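PDB 3MCX: SusD superfamily protein from Bacteroides thetaiotaomicron, which is of unknown function but, as a SusD-family protein, probably binds glycans at the bacterial outer membrane for uptake by a partner transporter. Local coordinates for residues V154-S159 with S168-A173. Numbering follows the deposited sequence.
Sequences VPIETS and SRSTVA
A single water is gripped by three groups where Ile156, Ser168 and Ser170 converge: it accepts from Ile156 N, donates to Ser168 O, and lies 2.7 Å from Ser170 OG in a third hydrogen bond. Beside it the chains join directly, Ser170 N donating to Val154 O at 3.1 Å; the bond is fairly straight at hydrogen (155°), but the donor sits well above the carbonyl plane. Ser168 O has a second, weaker neighbour in Pro155 CA, a CA-H...O contact of 3.6 Å. The Pro155 ring lies with CB and CG beside that same oxygen, while its CD meets Arg169 CG at 4.1 Å, the two side chains crossing at a slant. Replacing Pro155 by an alanine would remove CG and CD, and is likely to leave Arg169 CG without its ring neighbour and the N-CA bond of the residue freer to turn. Residues 154-159 lie in the connection between helices 115-140 and 172-186 of the helix-rich SusD fold, and residues 168-173 run from its end into the first turn of the second helix, with Thr171 as N-cap; Val154 packs against helices 81-106 and 115-140. Ile156 CG1, anti to its carbonyl carbon (chi1 -61°), carries CD1 alongside Ser170: Ile156 CD1 lies a tight 3.5 Å from Ser170 CB and equally near Ser170 OG. With the Arg169 chain bent at chi3 (69°), NE bonds to Gly153 O, just before Val154, while NH1 and NH2 reach Gln473 O and Asn475 OD1 near the C-terminus.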
ATOM      1  N   VAL A 154       9.951  -1.522  14.874  1.00  5.86           N
ATOM      2  CA  VAL A 154      11.166  -2.041  14.271  1.00  5.86           C
ATOM      3  C   VAL A 154      12.350  -1.148  14.621  1.00  6.47           C
ATOM      4  O   VAL A 154      12.172  -0.063  15.202  1.00  6.34           O
ATOM      5  CB  VAL A 154      11.029  -2.167  12.764  1.00  5.26           C
ATOM      6  CG1 VAL A 154       9.865  -3.086  12.375  1.00  5.89           C
ATOM      7  CG2 VAL A 154      10.839  -0.776  12.112  1.00  6.80           C
ATOM      8  N   PRO A 155      13.577  -1.565  14.295  1.00  5.81           N
ATOM      9  CA  PRO A 155      14.712  -0.690  14.529  1.00  6.04           C
ATOM     10  C   PRO A 155      14.706   0.566  13.651  1.00  6.03           C
ATOM     11  O   PRO A 155      14.341   0.543  12.477  1.00  7.08           O
ATOM     12  CB  PRO A 155      15.926  -1.584  14.214  1.00  6.74           C
ATOM     13  CG  PRO A 155      15.431  -2.959  14.518  1.00  6.91           C
ATOM     14  CD  PRO A 155      14.022  -2.944  14.021  1.00  6.14           C
ATOM     15  N   ILE A 156      15.113   1.661  14.257  1.00  5.53           N
ATOM     16  CA  ILE A 156      15.173   2.943  13.584  1.00  6.55           C
ATOM     17  C   ILE A 156      16.608   3.301  13.253  1.00  7.73           C
ATOM     18  O   ILE A 156      17.478   3.455  14.135  1.00  8.20           O
ATOM     19  CB  ILE A 156      14.542   4.067  14.450  1.00  6.66           C
ATOM     20  CG1 ILE A 156      13.076   3.748  14.696  1.00  6.88           C
ATOM     21  CG2 ILE A 156      14.699   5.450  13.751  1.00  7.07           C
ATOM     22  CD1 ILE A 156      12.382   4.752  15.623  1.00  6.74           C
ATOM     23  N   GLU A 157      16.846   3.471  11.942  1.00  8.73           N
ATOM     24  CA  GLU A 157      18.146   3.980  11.437  1.00 10.32           C
ATOM     25  C   GLU A 157      18.007   5.326  10.730  1.00 10.50           C
ATOM     26  O   GLU A 157      17.291   5.436   9.747  1.00  9.82           O
ATOM     27  CB  GLU A 157      18.763   2.979  10.461  1.00 12.58           C
ATOM     28  CG  GLU A 157      19.088   1.655  11.107  1.00 15.17           C
ATOM     29  CD  GLU A 157      19.805   0.672  10.162  1.00 22.68           C
ATOM     30  OE1 GLU A 157      20.216   1.094   9.049  1.00 23.74           O
ATOM     31  OE2 GLU A 157      19.978  -0.510  10.552  1.00 24.68           O
ATOM     32  N   THR A 158      18.708   6.343  11.215  1.00 11.32           N
ATOM     33  CA  THR A 158      18.664   7.681  10.600  1.00 12.17           C
ATOM     34  C   THR A 158      20.060   8.230  10.252  1.00 12.88           C
ATOM     35  O   THR A 158      20.228   9.420   9.954  1.00 14.77           O
ATOM     36  CB  THR A 158      17.889   8.683  11.476  1.00 12.90           C
ATOM     37  OG1 THR A 158      18.538   8.826  12.739  1.00 15.09           O
ATOM     38  CG2 THR A 158      16.405   8.249  11.672  1.00 13.21           C
ATOM     39  N   SER A 159      21.041   7.351  10.284  1.00 12.71           N
ATOM     40  CA  SER A 159      22.415   7.693   9.952  1.00 14.76           C
ATOM     41  C   SER A 159      22.996   6.460   9.284  1.00 15.16           C
ATOM     42  O   SER A 159      22.436   5.371   9.399  1.00 13.81           O
ATOM     43  CB  SER A 159      23.209   8.059  11.217  1.00 15.65           C
ATOM     44  OG  SER A 159      23.177   6.980  12.160  1.00 19.96           O
ATOM     45  N   SER A 168      18.012  -1.983  18.909  1.00 16.62           N
ATOM     46  CA  SER A 168      16.868  -2.665  19.421  1.00 14.01           C
ATOM     47  C   SER A 168      15.695  -2.173  18.621  1.00  9.34           C
ATOM     48  O   SER A 168      15.770  -1.176  17.897  1.00  8.69           O
ATOM     49  CB  SER A 168      16.701  -2.383  20.895  1.00 13.66           C
ATOM     50  OG  SER A 168      17.871  -2.818  21.557  1.00 17.51           O
ATOM     51  N   ARG A 169      14.598  -2.908  18.712  1.00  8.42           N
ATOM     52  CA  ARG A 169      13.352  -2.441  18.131  1.00  7.15           C
ATOM     53  C   ARG A 169      12.881  -1.228  18.941  1.00  6.21           C
ATOM     54  O   ARG A 169      12.890  -1.253  20.159  1.00  7.73           O
ATOM     55  CB  ARG A 169      12.291  -3.514  18.217  1.00  6.77           C
ATOM     56  CG  ARG A 169      12.643  -4.760  17.409  1.00  6.99           C
ATOM     57  CD  ARG A 169      11.688  -5.879  17.683  1.00  7.22           C
ATOM     58  NE  ARG A 169      10.363  -5.580  17.156  1.00  7.42           N
ATOM     59  CZ  ARG A 169       9.278  -6.344  17.308  1.00  6.50           C
ATOM     60  NH1 ARG A 169       9.326  -7.509  17.957  1.00  6.26           N
ATOM     61  NH2 ARG A 169       8.141  -5.952  16.782  1.00  7.30           N
ATOM     62  N   SER A 170      12.516  -0.178  18.248  1.00  5.77           N
ATOM     63  CA  SER A 170      11.851   0.981  18.867  1.00  5.03           C
ATOM     64  C   SER A 170      10.379   0.643  18.983  1.00  5.14           C
ATOM     65  O   SER A 170       9.939  -0.352  18.391  1.00  6.50           O
ATOM     66  CB  SER A 170      12.108   2.241  18.037  1.00  5.33           C
ATOM     67  OG  SER A 170      13.441   2.712  18.222  1.00  6.70           O
ATOM     68  N   THR A 171       9.618   1.433  19.736  1.00  4.78           N
ATOM     69  CA  THR A 171       8.168   1.188  19.783  1.00  4.65           C
ATOM     70  C   THR A 171       7.498   1.618  18.502  1.00  5.55           C
ATOM     71  O   THR A 171       8.046   2.422  17.729  1.00  5.07           O
ATOM     72  CB  THR A 171       7.488   1.910  20.962  1.00  4.83           C
ATOM     73  OG1 THR A 171       7.499   3.339  20.716  1.00  5.00           O
ATOM     74  CG2 THR A 171       8.154   1.576  22.304  1.00  4.58           C
ATOM     75  N   VAL A 172       6.288   1.112  18.266  1.00  5.26           N
ATOM     76  CA  VAL A 172       5.497   1.569  17.138  1.00  5.36           C
ATOM     77  C   VAL A 172       5.343   3.092  17.136  1.00  6.00           C
ATOM     78  O   VAL A 172       5.507   3.744  16.108  1.00  6.30           O
ATOM     79  CB  VAL A 172       4.128   0.845  17.127  1.00  6.01           C
ATOM     80  CG1 VAL A 172       3.161   1.476  16.146  1.00  6.68           C
ATOM     81  CG2 VAL A 172       4.339  -0.692  16.772  1.00  6.62           C
ATOM     82  N   ALA A 173       5.084   3.685  18.301  1.00  5.34           N
ATOM     83  CA  ALA A 173       4.929   5.149  18.358  1.00  5.03           C
ATOM     84  C   ALA A 173       6.243   5.872  18.004  1.00  5.67           C
ATOM     85  O   ALA A 173       6.208   6.884  17.307  1.00  6.30           O
ATOM     86  CB  ALA A 173       4.433   5.588  19.730  1.00  5.88           C
TER
HETATM   87  O   HOH W   1      15.611   1.527  17.148  1.00  8.27           O